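Local coordinates for protein alpha-glucosidase (PDB 6PNR) that probably hydrolyses sulfoquinovosides, as a family 31 glycoside hydrolase, and is captured here with a sulfonated aza-sugar inhibitor bound in its pocket, at residues A[313-318]-A[382-387]; A[245-250]-A[272-277]; A[230-235]-A[450-455]. All blocks are in the same frame, centred on the assembly; numbering follows the deposited sequence.

Contact 1 of 3, residues A[313-318]-A[382-387]; sequences IKFLGY and IGIDGW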
# COMPACT_ATOMS: atom_id res chain seq x y z
N ILE A 313 -43.37 -7.64 -24.10
CA ILE A 313 -42.29 -7.01 -23.34
C ILE A 313 -42.34 -7.51 -21.90
O ILE A 313 -43.40 -7.47 -21.27
CB ILE A 313 -42.38 -5.47 -23.40
CG1 ILE A 313 -42.20 -5.02 -24.85
CG2 ILE A 313 -41.32 -4.81 -22.50
CD1 ILE A 313 -42.61 -3.62 -25.10
N LYS A 314 -41.19 -7.95 -21.39
CA LYS A 314 -41.15 -8.43 -20.01
C LYS A 314 -40.79 -7.29 -19.04
O LYS A 314 -40.29 -6.24 -19.45
CB LYS A 314 -40.14 -9.58 -19.88
CG LYS A 314 -40.41 -10.79 -20.83
CD LYS A 314 -41.84 -11.31 -20.73
CE LYS A 314 -42.05 -12.58 -21.58
NZ LYS A 314 -43.48 -13.03 -21.54
N PHE A 315 -41.06 -7.52 -17.75
CA PHE A 315 -40.70 -6.57 -16.70
C PHE A 315 -39.68 -7.23 -15.79
O PHE A 315 -39.87 -8.38 -15.38
CB PHE A 315 -41.93 -6.12 -15.90
CG PHE A 315 -41.64 -4.99 -14.93
CD1 PHE A 315 -41.07 -5.24 -13.69
CD2 PHE A 315 -41.94 -3.67 -15.26
CE1 PHE A 315 -40.80 -4.21 -12.79
CE2 PHE A 315 -41.68 -2.63 -14.37
CZ PHE A 315 -41.11 -2.91 -13.14
N LEU A 316 -38.59 -6.52 -15.49
CA LEU A 316 -37.53 -7.02 -14.63
C LEU A 316 -37.30 -6.09 -13.45
O LEU A 316 -37.43 -4.87 -13.56
CB LEU A 316 -36.20 -7.21 -15.41
CG LEU A 316 -36.22 -8.23 -16.56
CD1 LEU A 316 -36.77 -7.64 -17.86
CD2 LEU A 316 -34.84 -8.84 -16.77
N GLY A 317 -36.94 -6.69 -12.31
CA GLY A 317 -36.81 -5.96 -11.06
C GLY A 317 -35.44 -6.08 -10.41
O GLY A 317 -34.42 -6.21 -11.10
N TYR A 318 -35.42 -6.10 -9.08
CA TYR A 318 -34.18 -6.05 -8.32
C TYR A 318 -34.46 -6.55 -6.91
O TYR A 318 -35.45 -6.14 -6.31
CB TYR A 318 -33.63 -4.60 -8.28
CG TYR A 318 -32.41 -4.42 -7.40
CD1 TYR A 318 -32.51 -4.40 -6.01
CD2 TYR A 318 -31.15 -4.24 -7.96
CE1 TYR A 318 -31.41 -4.26 -5.21
CE2 TYR A 318 -30.03 -4.08 -7.16
CZ TYR A 318 -30.17 -4.10 -5.78
OH TYR A 318 -29.08 -3.94 -4.94
N ILE A 382 -46.02 -11.15 -8.75
CA ILE A 382 -46.70 -10.09 -9.49
C ILE A 382 -46.35 -10.12 -10.97
O ILE A 382 -46.70 -9.19 -11.70
CB ILE A 382 -46.43 -8.69 -8.89
CG1 ILE A 382 -44.96 -8.30 -8.98
CG2 ILE A 382 -46.88 -8.60 -7.44
CD1 ILE A 382 -44.70 -6.87 -8.47
N GLY A 383 -45.67 -11.16 -11.44
CA GLY A 383 -45.41 -11.30 -12.86
C GLY A 383 -44.10 -10.74 -13.35
O GLY A 383 -43.94 -10.53 -14.55
N ILE A 384 -43.15 -10.49 -12.45
CA ILE A 384 -41.81 -10.09 -12.86
C ILE A 384 -41.07 -11.32 -13.36
O ILE A 384 -41.06 -12.36 -12.69
CB ILE A 384 -41.08 -9.40 -11.69
CG1 ILE A 384 -41.75 -8.05 -11.35
CG2 ILE A 384 -39.62 -9.22 -12.02
CD1 ILE A 384 -41.15 -7.32 -10.13
N ASP A 385 -40.48 -11.22 -14.55
CA ASP A 385 -39.86 -12.34 -15.24
C ASP A 385 -38.33 -12.34 -15.17
O ASP A 385 -37.69 -13.20 -15.78
CB ASP A 385 -40.32 -12.36 -16.69
CG ASP A 385 -41.75 -12.87 -16.82
OD1 ASP A 385 -42.05 -13.90 -16.18
OD2 ASP A 385 -42.56 -12.23 -17.52
N GLY A 386 -37.74 -11.41 -14.45
CA GLY A 386 -36.29 -11.44 -14.28
C GLY A 386 -35.92 -10.33 -13.33
O GLY A 386 -36.73 -9.46 -13.02
N TRP A 387 -34.68 -10.40 -12.84
CA TRP A 387 -34.27 -9.37 -11.89
C TRP A 387 -32.76 -9.39 -11.69
O TRP A 387 -32.09 -10.41 -11.89
CB TRP A 387 -34.97 -9.52 -10.54
CG TRP A 387 -34.77 -10.85 -9.83
CD1 TRP A 387 -33.81 -11.15 -8.91
CD2 TRP A 387 -35.59 -12.01 -9.94
NE1 TRP A 387 -33.98 -12.44 -8.46
CE2 TRP A 387 -35.08 -12.99 -9.07
CE3 TRP A 387 -36.73 -12.32 -10.69
CZ2 TRP A 387 -35.63 -14.26 -8.95
CZ3 TRP A 387 -37.28 -13.58 -10.57
CH2 TRP A 387 -36.74 -14.53 -9.70
O HOH W 1 -44.57 -13.33 -19.03
O HOH W 2 -42.86 -9.69 -17.05
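Phe315 and Ile384 meet just where strands 314-319 and 386-389 of the parallel barrel sheet come together. With CG anti to the backbone N (chi1 -172°), the Phe315 ring reaches across Ile384, CD1 coming obliquely to 3.7 Å from Ile384 CG1. Ile384 divides its branches: CG1 and CD1 follow the ring, whereas CG2 rests 3.5 Å from Phe315 O. That oxygen also accepts from Asp385 N at 3.0 Å, the N-H meeting the carbonyl almost head-on. One step further, Gly317 N donates to Gly386 O at 2.9 Å, and Gly317 and Trp387 form a regular parallel pair.

Leu316 lies on one face of the sheet, CD2 against Gly386 CA. On the opposite face Trp387 keeps CB against Gly317, but its CG sits between the backbone N and carbonyl carbon (chi1 58°), which turns the indole away to helix 365-380, with NE1 bonded to Asn423 OD1. At the pocket end, Tyr318 OH is hydrogen-bonded to Asp390 OD2 and Asn320 ND2.

Lys314, bent at chi2 (-52°), lays its aliphatic chain across Asp385. Its NZ stops 4.2 Å from Asp385 OD2, and a water closes the gap, 2.8 Å from Lys314 NZ and 2.7 Å from Asp385 OD2. A second water accepts from Phe315 N and lies within reach of Asp385 OD2 and Gly383 O. The chemistry is thus graded: apolar branches and backbone bonds hold the buried part, though Gly386 N is buried there without a partner, while at the partly exposed end opposite charges are linked through water, which probably helps keep the Asp385 carboxylate ionised without a direct salt bridge.

Contact 2 of 3, residues A[245-250]-A[272-277]; sequences GVQGGN and CQDWCG. With 9VH ([(3~{S},4~{R},5~{R})-4,5-bis(oxidanyl)piperidin-3-yl]methanesulfonic acid), chain C.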
# COMPACT_ATOMS: atom_id res chain seq x y z
N GLY A 245 -32.70 -0.20 -18.97
CA GLY A 245 -32.67 0.13 -17.56
C GLY A 245 -33.10 1.57 -17.38
O GLY A 245 -32.36 2.49 -17.73
N VAL A 246 -34.32 1.77 -16.87
CA VAL A 246 -34.89 3.10 -16.68
C VAL A 246 -35.48 3.14 -15.27
O VAL A 246 -35.63 2.12 -14.60
CB VAL A 246 -35.97 3.44 -17.73
CG1 VAL A 246 -35.40 3.36 -19.13
CG2 VAL A 246 -37.19 2.52 -17.57
N GLN A 247 -35.82 4.35 -14.83
CA GLN A 247 -36.29 4.57 -13.47
C GLN A 247 -37.22 5.77 -13.46
O GLN A 247 -37.33 6.50 -14.45
CB GLN A 247 -35.14 4.84 -12.49
CG GLN A 247 -34.16 3.69 -12.26
CD GLN A 247 -33.02 4.11 -11.34
OE1 GLN A 247 -32.86 3.57 -10.25
NE2 GLN A 247 -32.22 5.08 -11.78
N GLY A 248 -37.88 5.95 -12.33
CA GLY A 248 -38.62 7.17 -12.05
C GLY A 248 -40.09 7.00 -11.78
O GLY A 248 -40.79 8.01 -11.59
N GLY A 249 -40.63 5.79 -11.76
CA GLY A 249 -42.06 5.60 -11.57
C GLY A 249 -42.79 5.36 -12.88
O GLY A 249 -42.23 5.46 -13.97
N ASN A 250 -44.10 5.08 -12.75
CA ASN A 250 -44.91 4.68 -13.89
C ASN A 250 -44.73 5.61 -15.09
O ASN A 250 -44.40 5.16 -16.19
CB ASN A 250 -46.40 4.63 -13.51
CG ASN A 250 -46.81 3.31 -12.92
OD1 ASN A 250 -46.10 2.31 -13.02
ND2 ASN A 250 -47.97 3.30 -12.28
N CYS A 272 -36.66 -2.04 -14.29
CA CYS A 272 -36.81 -0.90 -13.38
C CYS A 272 -36.27 -1.31 -12.03
O CYS A 272 -36.99 -1.91 -11.22
CB CYS A 272 -38.27 -0.46 -13.26
SG CYS A 272 -38.98 0.12 -14.79
N GLN A 273 -35.01 -0.97 -11.75
CA GLN A 273 -34.45 -1.36 -10.47
C GLN A 273 -35.12 -0.66 -9.30
O GLN A 273 -35.07 -1.17 -8.17
CB GLN A 273 -32.94 -1.09 -10.43
CG GLN A 273 -32.53 0.37 -10.52
CD GLN A 273 -31.06 0.58 -10.12
OE1 GLN A 273 -30.29 -0.38 -10.01
NE2 GLN A 273 -30.67 1.83 -9.91
N ASP A 274 -35.76 0.49 -9.53
CA ASP A 274 -36.49 1.19 -8.48
C ASP A 274 -37.96 0.75 -8.40
O ASP A 274 -38.79 1.48 -7.85
CB ASP A 274 -36.41 2.72 -8.67
CG ASP A 274 -37.17 3.21 -9.90
OD1 ASP A 274 -37.57 2.38 -10.74
OD2 ASP A 274 -37.38 4.44 -10.03
N TRP A 275 -38.27 -0.44 -8.92
CA TRP A 275 -39.62 -0.99 -8.79
C TRP A 275 -40.09 -0.95 -7.34
O TRP A 275 -41.30 -0.83 -7.07
CB TRP A 275 -39.66 -2.43 -9.33
CG TRP A 275 -39.05 -3.41 -8.35
CD1 TRP A 275 -37.73 -3.53 -8.02
CD2 TRP A 275 -39.75 -4.38 -7.54
NE1 TRP A 275 -37.56 -4.52 -7.07
CE2 TRP A 275 -38.79 -5.04 -6.75
CE3 TRP A 275 -41.10 -4.75 -7.41
CZ2 TRP A 275 -39.13 -6.06 -5.85
CZ3 TRP A 275 -41.44 -5.76 -6.51
CH2 TRP A 275 -40.46 -6.41 -5.75
N CYS A 276 -39.16 -1.02 -6.39
CA CYS A 276 -39.47 -1.02 -4.97
C CYS A 276 -39.16 0.31 -4.28
O CYS A 276 -39.13 0.36 -3.04
CB CYS A 276 -38.70 -2.15 -4.29
SG CYS A 276 -36.91 -2.11 -4.67
N GLY A 277 -38.93 1.38 -5.03
CA GLY A 277 -38.69 2.70 -4.47
C GLY A 277 -37.23 3.11 -4.55
O GLY A 277 -36.33 2.31 -4.82
O1 9VH C . -27.82 1.90 -5.48
S1 9VH C . -28.24 0.58 -5.03
O2 9VH C . -27.23 -0.01 -4.18
O3 9VH C . -29.56 0.62 -4.45
C1 9VH C . -28.35 -0.39 -6.51
C2 9VH C . -27.01 -0.62 -7.22
C3 9VH C . -26.22 -1.64 -6.42
N1 9VH C . -25.04 -2.23 -7.06
C4 9VH C . -25.33 -2.74 -8.40
C5 9VH C . -25.92 -1.63 -9.26
O4 9VH C . -26.18 -2.16 -10.56
C6 9VH C . -27.22 -1.13 -8.64
O5 9VH C . -27.79 -0.10 -9.45
O HOH W 3 -33.50 0.44 -13.84
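The amides of Gln247 and Gln273 cross with their planes 60° apart, and one hydrogen bond joins them: Gln273 NE2 donates to Gln247 OE1 at 2.8 Å. The two groups use this bond differently. The acceptor oxygen lies in the amide plane of Gln273, at its edge, whereas the donor stands above the carbonyl plane of Gln247, 56° out of it, and so does not use a lone pair. Asp274 supplies the third flat group. Its OD2 is met on the syn side, slightly out of the carboxylate plane, by Gly248 N at 2.8 Å, and Gln247 CB packs against the same oxygen at 3.4 Å. The other oxygen, OD1, is bonded to Tyr298 OH.

Gln273 reaches its partners with CG between the backbone N and carbonyl carbon (chi1 65°) and an extended chain beyond. While NE2 is committed to Gln247, the inhibitor hydroxyl 9VH O5 donates to Gln273 OE1 at 2.6 Å. Gln247 thus acts as a second-shell residue that probably helps fix the flip of a ligand-binding amide, and its own NE2 is bonded to Glu524. A water and an apolar contact complete the join: the water donates to Val246 O at 2.8 Å and accepts from Gln273 N at 2.9 Å, while Val246 CG2 touches Cys272 SG.

Arg286, Trp289 and His523 also bond the inhibitor. Both segments follow parallel strands, 242-245 and 267-271, joined by helix 250-262, with Gly249 at its N-cap. The loop after 267-271 carries the ligand-binding Gln273, with Gln247 of the loop after 242-245 behind it; such loops at the C-terminal ends of strands in a beta-alpha-beta unit are the hallmark of a TIM-barrel active site.

Contact 3 of 3, residues A[230-235]-A[450-455]; sequences RQPKLP and YCTLLW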
# COMPACT_ATOMS: atom_id res chain seq x y z
N ARG A 230 -23.82 -26.58 -14.22
CA ARG A 230 -24.06 -25.95 -15.50
C ARG A 230 -25.30 -25.07 -15.42
O ARG A 230 -26.25 -25.37 -14.69
CB ARG A 230 -24.22 -26.98 -16.63
CG ARG A 230 -22.87 -27.50 -17.12
CD ARG A 230 -22.98 -28.75 -17.96
NE ARG A 230 -21.67 -29.38 -18.11
CZ ARG A 230 -21.51 -30.65 -18.47
NH1 ARG A 230 -22.57 -31.40 -18.71
NH2 ARG A 230 -20.28 -31.16 -18.59
N GLN A 231 -25.28 -23.97 -16.19
CA GLN A 231 -26.40 -23.04 -16.22
C GLN A 231 -27.51 -23.56 -17.15
O GLN A 231 -27.22 -24.27 -18.12
CB GLN A 231 -25.93 -21.66 -16.70
CG GLN A 231 -24.88 -20.99 -15.78
CD GLN A 231 -23.45 -21.33 -16.17
OE1 GLN A 231 -22.97 -20.91 -17.23
NE2 GLN A 231 -22.76 -22.09 -15.32
N PRO A 232 -28.76 -23.21 -16.89
CA PRO A 232 -29.82 -23.51 -17.86
C PRO A 232 -29.65 -22.64 -19.10
O PRO A 232 -28.90 -21.67 -19.11
CB PRO A 232 -31.12 -23.16 -17.12
CG PRO A 232 -30.72 -22.78 -15.73
CD PRO A 232 -29.27 -22.44 -15.74
N LYS A 233 -30.39 -22.99 -20.14
CA LYS A 233 -30.53 -22.08 -21.27
C LYS A 233 -31.24 -20.80 -20.82
O LYS A 233 -32.03 -20.80 -19.88
CB LYS A 233 -31.32 -22.75 -22.40
CG LYS A 233 -30.64 -24.02 -22.91
CD LYS A 233 -31.29 -24.58 -24.17
CE LYS A 233 -32.74 -24.98 -23.94
NZ LYS A 233 -33.40 -25.42 -25.22
N LEU A 234 -30.91 -19.70 -21.49
CA LEU A 234 -31.61 -18.45 -21.24
C LEU A 234 -33.01 -18.49 -21.83
O LEU A 234 -33.24 -19.13 -22.86
CB LEU A 234 -30.83 -17.27 -21.84
CG LEU A 234 -29.50 -16.91 -21.20
CD1 LEU A 234 -28.78 -15.89 -22.07
CD2 LEU A 234 -29.71 -16.36 -19.79
N PRO A 235 -33.98 -17.80 -21.22
CA PRO A 235 -35.33 -17.75 -21.79
C PRO A 235 -35.32 -17.21 -23.21
O PRO A 235 -34.56 -16.30 -23.53
CB PRO A 235 -36.09 -16.82 -20.84
CG PRO A 235 -35.32 -16.85 -19.55
CD PRO A 235 -33.87 -17.05 -19.95
N TYR A 450 -25.97 -22.40 -9.48
CA TYR A 450 -27.03 -21.63 -8.84
C TYR A 450 -27.23 -20.24 -9.41
O TYR A 450 -28.17 -19.54 -9.00
CB TYR A 450 -26.74 -21.49 -7.35
CG TYR A 450 -26.78 -22.80 -6.61
CD1 TYR A 450 -27.86 -23.66 -6.75
CD2 TYR A 450 -25.72 -23.18 -5.78
CE1 TYR A 450 -27.90 -24.87 -6.07
CE2 TYR A 450 -25.75 -24.38 -5.10
CZ TYR A 450 -26.84 -25.22 -5.25
OH TYR A 450 -26.86 -26.42 -4.58
N CYS A 451 -26.39 -19.79 -10.32
CA CYS A 451 -26.57 -18.46 -10.90
C CYS A 451 -26.91 -18.62 -12.38
O CYS A 451 -26.11 -19.17 -13.14
CB CYS A 451 -25.30 -17.63 -10.70
SG CYS A 451 -25.33 -16.05 -11.57
N THR A 452 -28.10 -18.15 -12.77
CA THR A 452 -28.55 -18.30 -14.16
C THR A 452 -27.82 -17.37 -15.13
O THR A 452 -27.80 -17.65 -16.33
CB THR A 452 -30.05 -18.03 -14.27
OG1 THR A 452 -30.38 -16.84 -13.56
CG2 THR A 452 -30.86 -19.20 -13.72
N LEU A 453 -27.23 -16.28 -14.65
CA LEU A 453 -26.55 -15.33 -15.52
C LEU A 453 -25.67 -14.40 -14.67
O LEU A 453 -26.16 -13.81 -13.70
CB LEU A 453 -27.56 -14.51 -16.33
CG LEU A 453 -27.04 -13.33 -17.17
CD1 LEU A 453 -26.15 -13.82 -18.32
CD2 LEU A 453 -28.18 -12.51 -17.73
N LEU A 454 -24.39 -14.27 -15.02
CA LEU A 454 -23.51 -13.30 -14.39
C LEU A 454 -23.65 -11.94 -15.07
O LEU A 454 -24.07 -11.85 -16.23
CB LEU A 454 -22.05 -13.74 -14.48
CG LEU A 454 -21.39 -14.63 -13.43
CD1 LEU A 454 -19.89 -14.68 -13.72
CD2 LEU A 454 -21.65 -14.10 -12.04
N TRP A 455 -23.29 -10.88 -14.34
CA TRP A 455 -22.88 -9.65 -15.00
C TRP A 455 -21.62 -9.15 -14.30
O TRP A 455 -21.33 -9.52 -13.16
CB TRP A 455 -24.01 -8.59 -15.06
CG TRP A 455 -24.00 -7.45 -14.06
CD1 TRP A 455 -23.51 -6.18 -14.25
CD2 TRP A 455 -24.59 -7.45 -12.75
NE1 TRP A 455 -23.72 -5.42 -13.13
CE2 TRP A 455 -24.38 -6.17 -12.19
CE3 TRP A 455 -25.27 -8.42 -11.99
CZ2 TRP A 455 -24.81 -5.83 -10.91
CZ3 TRP A 455 -25.70 -8.08 -10.72
CH2 TRP A 455 -25.47 -6.79 -10.18
O HOH W 4 -29.38 -19.43 -17.53
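Thr452 O accepts a hydrogen bond from a water at 2.7 Å, and the same water donates to Pro232 O at 2.8 Å; no direct hydrogen bond crosses between the two segments. This bridge lies in the TIM-barrel region, where the lead-in to the first parallel strand, 242-245, passes the loop that follows helix 447-450. It is a compact example of two irregular segments joined by a shared water and by apolar branches.

Gln231 sets out from its CA toward the loop and brings CG to 3.4 Å from Cys451 O. Beyond CG the chain bends sharply, with chi2 (91°) away from the usual staggered positions, and the amide is gripped at both ends: OE1 by Asn565 ND2 and Gly485 N, NE2 by the carbonyl oxygens of Gln448 and Gly483. Four bonds therefore fix the flip of this buried amide and may pay for the unusual torsion.

The two branches of Thr452 serve different partners. Its OG1 lies between the backbone N and carbonyl carbon (chi1 47°) and bonds Tyr438 O, while the methyl CG2 crosses over to Pro232, 4.1 Å from ring atom CG. Further along the loop, Leu453 and Trp455 make backbone bonds with Met440, just past strand 437-439, and the Trp455 side chain reaches the bound inhibitor. Leu234, resting on Val437 of that strand and on Val562 of helix 538-568, lies beside the bridge: its CD2 is 4.2 Å from Thr452 O and 4.5 Å from Leu453 CB.

Overall arrangement
From the N terminus, the chain leaves helix 217-228 and opens contact 3 at 230-235 before entering the barrel. Contact 2 follows, a short loop of one beta-alpha-beta unit running from 245-250 to 272-277. Contact 1 then opens at 313-318 and closes at 382-387, so contacts 2 and 1 stand in series. Only at 450-455 does contact 3 close, enclosing both. Contacts 1 and 2 touch directly: Tyr318 O lies 2.8 Å from Trp275 NE1, and Ile384 packs on the same indole, tying the third and fourth strands of the parallel sheet to the loop after the second. Contact 3 touches neither, but all three carry pocket residues.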